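Local coordinates for protein bacterioferritin (PDB 3UOI) that probably stores iron by oxidising Fe(2+) with dioxygen and depositing the Fe(3+) mineral in the cavity of a heme-binding shell of 24 subunits, at residues A[31-34]-A[35-39]; A[97-100]-A[101-104]; A[124-127]-A[128-132]. All blocks are in the same frame, centred on the assembly; numbering follows the deposited sequence.

How the contacts relate
From the N terminus the three contacts come in series, and none nests in or crosses another. Each closes single turns within a continuous stretch. Contact 1 lies at the C-terminal end of helix 7-36, where the chain turns into helix 40-66. Contact 2 lies inside helix 85-112. Contact 3 lies inside helix 116-146, which follows helix 85-112 in the chain. Contacts 2 and 3 touch: L103 packs on I125 and V126, V99 on E129, and L100 on E130. Their centres are about 10 Å apart, and both reach the same neighbouring subunit. Contact 1 stands apart, its centre about 28 Å from that of contact 2 and about 25 Å from that of contact 3.

Contact 1: A[31-34]-A[35-39]; sequences SKMQ and DNWGF
S31 O receives the backbone N-H of D35 at 2.9 Å (S31 O to D35 N), with an N-H...O angle of 160°. The next bond, N36 N to K32 O, is equally short. M33 O is used twice. It accepts the N-H of W37 at 3.1 Å (M33 O to W37 N), and it also lies over one face of the indole, toward the rim, 3.3 Å from W37 CG. W37 turns CG beside its own backbone N (chi1 -73°), which lays the ring over this carbonyl. The M33 side chain runs alongside, pointing the same way. Its last torsion is bent (chi3 72°), and this brings the terminal methyl to the benzo part of the ring, with M33 CE 3.6 Å from W37 CZ2.

Helix 7-36 finishes here in a Schellman motif. G38 takes a positive phi, a conformation that glycine adopts readily, and F39 N reaches five residues back to Q34 O, 3.0 Å away. Inside this bond G38 N is hydrogen-bonded to D35 O at 3.1 Å. F39 is the N-cap residue of helix 40-66, and its CB packs 3.7 Å from Q34 O.

The Q34 amide is held at both atoms, by T46 through OE1 and by Q88 through NE2. K32 forms salt bridges with D62 and E58 of one neighbouring subunit, while K145 of another makes a cation-pi contact with W37.

Contact 2: A[97-100]-A[101-104]; sequences YDVL and NRLK
V99 and L103 make the tight part of this helix turn. L103 N meets V99 O at 2.8 Å in a nearly straight bond (171° at the hydrogen). Their side chains lie side by side and point the same way, with V99 CG1 3.5 Å from L103 CD1. The other V99 methyl faces R102, whose CG is anti to its backbone N (chi1 164°). The bend at chi3 (58°) carries the guanidinium back to V99, where R102 NH2 comes within 3.3 Å of V99 CG2. The carbonyl oxygen of D98 lies over one face of this group. Q16 takes a hydrogen bond from R102 NH2, which would help hold the folded-back arginine.

D98, N101 and K104 make the solvent side. N101 and K104 lie against backbone carbonyls of 97-100, and neither touches a side chain there. K104 CG is 3.4 Å from L100 O. D98 OD2 and R102 NH1 are 6.0 Å apart; the D98 carboxylate makes a long, weak ion pair with R80.

Helix 85-112 packs here between two others of the ferritin-like four-helix bundle. V99 and L103 touch Q16 of helix 7-36, while L100 meets I133 of helix 116-146.

Contact 3: A[124-127]-A[128-132]; sequences KIVA and DEEEH
The backbone from K124 to E131 is regular alpha helix, with N-H groups of D128, E129, E130 and E131 bonded to the carbonyls of K124, I125, V126 and A127. The shortest of these is E129 N to I125 O at 2.9 Å.

The side chains of D128, E129, E130 and E131 start close to the carbonyls of 124-127. I125 and E129 run side by side and point the same way, with I125 CG2 4.0 Å from E129 CG. E129 keeps CG beside its backbone N and bends again at chi2 (-67°). E130 is extended beyond CG instead and lies aslant to V126, whose CG1 is 3.9 Å from E130 OE2. The E130 carboxylate finds its main partner across a subunit boundary: E130 OE1 forms a salt bridge with R63 NH1 and a hydrogen bond with T117 OG1, both of a neighbouring subunit.

This turn belongs to the predicted diiron ferroxidase centre. E129 is expected to bind both irons and H132 the second. D128 would be a second-shell residue: its OD1 is hydrogen-bonded to NE2 of H56, a predicted ligand of the first iron. That bond would fix the rotation of the imidazole. The D128 carboxylate also sits close to its own turn, with D128 CG 3.3 Å from K124 O.

Three helices surround the buried side. I125 touches Q16 and E20 of helix 7-36 and H56 and I60 of helix 40-66. E129 packs on E53 of helix 40-66, while H132 meets E49 of that helix and E96 of helix 85-112.

Contact 1: A[31-34]-A[35-39]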
# COMPACT_ATOMS: atom_id res chain seq x y z
N SER A 31 -34.93 -28.67 -9.58
CA SER A 31 -33.55 -28.26 -9.70
C SER A 31 -32.53 -29.37 -9.40
O SER A 31 -31.56 -29.52 -10.09
CB SER A 31 -33.26 -26.97 -8.94
OG SER A 31 -32.75 -27.21 -7.71
N LYS A 32 -32.78 -30.16 -8.38
CA LYS A 32 -31.97 -31.31 -8.09
C LYS A 32 -32.05 -32.37 -9.19
O LYS A 32 -31.08 -32.99 -9.49
CB LYS A 32 -32.37 -31.95 -6.78
CG LYS A 32 -32.30 -31.09 -5.62
CD LYS A 32 -30.97 -30.50 -5.35
CE LYS A 32 -29.94 -31.48 -4.95
NZ LYS A 32 -28.64 -31.00 -5.16
N MET A 33 -33.25 -32.59 -9.71
CA MET A 33 -33.47 -33.52 -10.77
C MET A 33 -32.76 -33.04 -12.00
O MET A 33 -32.25 -33.82 -12.72
CB MET A 33 -34.95 -33.72 -11.09
CG MET A 33 -35.82 -34.47 -10.09
SD MET A 33 -37.53 -34.64 -10.63
CE MET A 33 -37.51 -35.81 -11.94
N GLN A 34 -32.78 -31.74 -12.25
CA GLN A 34 -32.08 -31.17 -13.39
C GLN A 34 -30.56 -31.33 -13.25
O GLN A 34 -29.88 -31.71 -14.13
CB GLN A 34 -32.49 -29.73 -13.67
CG GLN A 34 -33.90 -29.55 -14.04
CD GLN A 34 -34.42 -28.13 -13.98
OE1 GLN A 34 -33.73 -27.22 -13.65
NE2 GLN A 34 -35.66 -27.97 -14.32
N ASP A 35 -30.08 -31.09 -12.05
CA ASP A 35 -28.69 -31.30 -11.76
C ASP A 35 -28.26 -32.75 -11.93
O ASP A 35 -27.24 -32.99 -12.45
CB ASP A 35 -28.35 -30.83 -10.37
CG ASP A 35 -27.05 -30.14 -10.31
OD1 ASP A 35 -26.30 -30.24 -11.26
OD2 ASP A 35 -26.77 -29.53 -9.29
N ASN A 36 -29.08 -33.68 -11.46
CA ASN A 36 -28.86 -35.12 -11.58
C ASN A 36 -28.86 -35.64 -13.00
O ASN A 36 -28.13 -36.54 -13.30
CB ASN A 36 -29.76 -35.94 -10.68
CG ASN A 36 -29.58 -37.45 -10.87
OD1 ASN A 36 -28.50 -37.97 -10.89
ND2 ASN A 36 -30.66 -38.13 -11.01
N TRP A 37 -29.70 -35.07 -13.85
CA TRP A 37 -29.76 -35.41 -15.25
C TRP A 37 -28.50 -34.87 -15.99
O TRP A 37 -28.25 -35.20 -17.11
CB TRP A 37 -31.05 -34.87 -15.90
CG TRP A 37 -32.28 -35.57 -15.54
CD1 TRP A 37 -32.36 -36.82 -15.08
CD2 TRP A 37 -33.62 -35.10 -15.63
NE1 TRP A 37 -33.63 -37.17 -14.88
CE2 TRP A 37 -34.44 -36.13 -15.20
CE3 TRP A 37 -34.21 -33.90 -16.04
CZ2 TRP A 37 -35.83 -36.01 -15.15
CZ3 TRP A 37 -35.58 -33.79 -15.98
CH2 TRP A 37 -36.37 -34.84 -15.54
N GLY A 38 -27.75 -34.03 -15.29
CA GLY A 38 -26.63 -33.31 -15.82
C GLY A 38 -26.83 -31.93 -16.46
O GLY A 38 -25.92 -31.38 -16.98
N PHE A 39 -28.03 -31.40 -16.41
CA PHE A 39 -28.34 -30.08 -16.91
C PHE A 39 -27.99 -29.06 -15.82
O PHE A 39 -28.83 -28.39 -15.31
CB PHE A 39 -29.80 -29.99 -17.35
CG PHE A 39 -30.20 -31.00 -18.39
CD1 PHE A 39 -29.74 -30.89 -19.69
CD2 PHE A 39 -31.00 -32.06 -18.08
CE1 PHE A 39 -30.08 -31.82 -20.65
CE2 PHE A 39 -31.33 -32.98 -19.03
CZ PHE A 39 -30.85 -32.86 -20.33

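Contact 2: A[97-100]-A[101-104]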
# COMPACT_ATOMS: atom_id res chain seq x y z
N TYR A 97 -49.46 -19.85 -12.88
CA TYR A 97 -50.75 -19.45 -13.40
C TYR A 97 -51.82 -19.55 -12.33
O TYR A 97 -52.64 -18.70 -12.22
CB TYR A 97 -51.13 -20.19 -14.67
CG TYR A 97 -50.63 -19.53 -15.92
CD1 TYR A 97 -51.03 -18.27 -16.25
CD2 TYR A 97 -49.82 -20.18 -16.79
CE1 TYR A 97 -50.60 -17.68 -17.34
CE2 TYR A 97 -49.38 -19.59 -17.88
CZ TYR A 97 -49.78 -18.33 -18.17
OH TYR A 97 -49.38 -17.67 -19.27
N ASP A 98 -51.75 -20.58 -11.51
CA ASP A 98 -52.64 -20.71 -10.40
C ASP A 98 -52.47 -19.52 -9.50
O ASP A 98 -53.41 -19.00 -9.07
CB ASP A 98 -52.42 -21.98 -9.61
CG ASP A 98 -53.16 -23.13 -10.16
OD1 ASP A 98 -53.63 -23.01 -11.24
OD2 ASP A 98 -53.23 -24.16 -9.52
N VAL A 99 -51.26 -19.06 -9.27
CA VAL A 99 -51.07 -17.86 -8.44
C VAL A 99 -51.73 -16.61 -9.05
O VAL A 99 -52.35 -15.86 -8.38
CB VAL A 99 -49.58 -17.59 -8.13
CG1 VAL A 99 -49.39 -16.19 -7.65
CG2 VAL A 99 -49.14 -18.50 -7.10
N LEU A 100 -51.57 -16.43 -10.34
CA LEU A 100 -52.14 -15.28 -10.95
C LEU A 100 -53.66 -15.35 -10.82
O LEU A 100 -54.26 -14.42 -10.44
CB LEU A 100 -51.70 -15.16 -12.38
CG LEU A 100 -50.23 -14.87 -12.64
CD1 LEU A 100 -50.05 -14.75 -14.11
CD2 LEU A 100 -49.80 -13.63 -11.98
N ASN A 101 -54.24 -16.51 -11.03
CA ASN A 101 -55.65 -16.66 -10.93
C ASN A 101 -56.15 -16.31 -9.52
O ASN A 101 -57.15 -15.70 -9.40
CB ASN A 101 -56.03 -18.07 -11.32
CG ASN A 101 -55.84 -18.37 -12.83
OD1 ASN A 101 -56.06 -19.48 -13.25
ND2 ASN A 101 -55.44 -17.39 -13.61
N ARG A 102 -55.47 -16.73 -8.48
CA ARG A 102 -55.80 -16.34 -7.13
C ARG A 102 -55.50 -14.88 -6.72
O ARG A 102 -56.27 -14.29 -6.08
CB ARG A 102 -55.23 -17.34 -6.10
CG ARG A 102 -55.20 -16.82 -4.69
CD ARG A 102 -54.57 -17.77 -3.70
NE ARG A 102 -53.22 -18.11 -4.05
CZ ARG A 102 -52.88 -19.15 -4.78
NH1 ARG A 102 -53.77 -20.00 -5.21
NH2 ARG A 102 -51.65 -19.35 -5.06
N LEU A 103 -54.35 -14.37 -7.06
CA LEU A 103 -53.92 -13.02 -6.78
C LEU A 103 -54.62 -11.84 -7.51
O LEU A 103 -54.69 -10.77 -6.98
CB LEU A 103 -52.41 -12.89 -6.85
CG LEU A 103 -51.73 -13.82 -5.88
CD1 LEU A 103 -50.36 -13.45 -5.68
CD2 LEU A 103 -52.45 -13.87 -4.60
N LYS A 104 -55.04 -12.05 -8.75
CA LYS A 104 -55.60 -10.94 -9.47
C LYS A 104 -56.86 -10.45 -8.76
O LYS A 104 -56.94 -9.34 -8.39
CB LYS A 104 -55.92 -11.30 -10.87
CG LYS A 104 -54.79 -11.38 -11.85
CD LYS A 104 -55.28 -12.23 -12.96
CE LYS A 104 -54.58 -12.03 -14.23
NZ LYS A 104 -55.54 -12.18 -15.34

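Contact 3: A[124-127]-A[128-132]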
# COMPACT_ATOMS: atom_id res chain seq x y z
N LYS A 124 -46.35 -7.28 -5.46
CA LYS A 124 -44.98 -7.67 -5.75
C LYS A 124 -44.84 -9.10 -6.21
O LYS A 124 -44.18 -9.36 -7.16
CB LYS A 124 -44.07 -7.33 -4.56
CG LYS A 124 -44.09 -5.91 -4.32
CD LYS A 124 -43.36 -5.40 -3.15
CE LYS A 124 -43.07 -3.95 -3.39
NZ LYS A 124 -43.00 -3.08 -2.22
N ILE A 125 -45.53 -9.99 -5.56
CA ILE A 125 -45.51 -11.40 -5.90
C ILE A 125 -46.00 -11.69 -7.31
O ILE A 125 -45.44 -12.49 -8.03
CB ILE A 125 -46.31 -12.20 -4.91
CG1 ILE A 125 -45.68 -12.14 -3.53
CG2 ILE A 125 -46.55 -13.60 -5.40
CD1 ILE A 125 -46.29 -12.85 -2.56
N VAL A 126 -47.04 -11.00 -7.68
CA VAL A 126 -47.61 -11.10 -8.97
C VAL A 126 -46.63 -10.67 -10.04
O VAL A 126 -46.54 -11.30 -11.07
CB VAL A 126 -48.88 -10.26 -9.12
CG1 VAL A 126 -49.02 -9.86 -10.54
CG2 VAL A 126 -50.07 -11.02 -8.66
N ALA A 127 -45.90 -9.59 -9.78
CA ALA A 127 -44.93 -9.14 -10.75
C ALA A 127 -43.83 -10.19 -10.97
O ALA A 127 -43.46 -10.54 -12.09
CB ALA A 127 -44.37 -7.82 -10.36
N ASP A 128 -43.38 -10.74 -9.85
CA ASP A 128 -42.36 -11.73 -9.90
C ASP A 128 -42.82 -12.97 -10.65
O ASP A 128 -42.12 -13.46 -11.49
CB ASP A 128 -41.90 -12.12 -8.50
CG ASP A 128 -41.29 -10.96 -7.70
OD1 ASP A 128 -41.16 -11.07 -6.48
OD2 ASP A 128 -40.97 -9.93 -8.26
N GLU A 129 -44.03 -13.44 -10.37
CA GLU A 129 -44.59 -14.59 -11.03
C GLU A 129 -44.73 -14.33 -12.52
O GLU A 129 -44.55 -15.20 -13.28
CB GLU A 129 -45.91 -15.04 -10.43
CG GLU A 129 -45.92 -15.26 -8.96
CD GLU A 129 -45.07 -16.43 -8.54
OE1 GLU A 129 -45.64 -17.43 -8.12
OE2 GLU A 129 -43.86 -16.34 -8.65
N GLU A 130 -45.07 -13.13 -12.91
CA GLU A 130 -45.20 -12.81 -14.31
C GLU A 130 -43.84 -12.98 -15.02
O GLU A 130 -43.73 -13.58 -16.07
CB GLU A 130 -45.79 -11.42 -14.52
CG GLU A 130 -47.15 -11.18 -13.92
CD GLU A 130 -47.74 -9.82 -14.23
OE1 GLU A 130 -47.02 -8.88 -14.27
OE2 GLU A 130 -48.89 -9.69 -14.43
N GLU A 131 -42.81 -12.48 -14.36
CA GLU A 131 -41.46 -12.65 -14.87
C GLU A 131 -41.15 -14.12 -15.02
O GLU A 131 -40.70 -14.55 -16.04
CB GLU A 131 -40.43 -11.96 -13.98
CG GLU A 131 -40.53 -10.47 -14.03
CD GLU A 131 -39.24 -9.72 -13.74
OE1 GLU A 131 -38.18 -10.31 -13.58
OE2 GLU A 131 -39.31 -8.49 -13.70
N HIS A 132 -41.49 -14.90 -14.03
CA HIS A 132 -41.24 -16.31 -14.13
C HIS A 132 -41.96 -17.00 -15.28
O HIS A 132 -41.37 -17.78 -15.97
CB HIS A 132 -41.67 -16.98 -12.87
CG HIS A 132 -41.01 -18.29 -12.63
ND1 HIS A 132 -41.22 -19.02 -11.50
CD2 HIS A 132 -40.17 -19.00 -13.39
CE1 HIS A 132 -40.53 -20.13 -11.56
NE2 HIS A 132 -39.87 -20.15 -12.70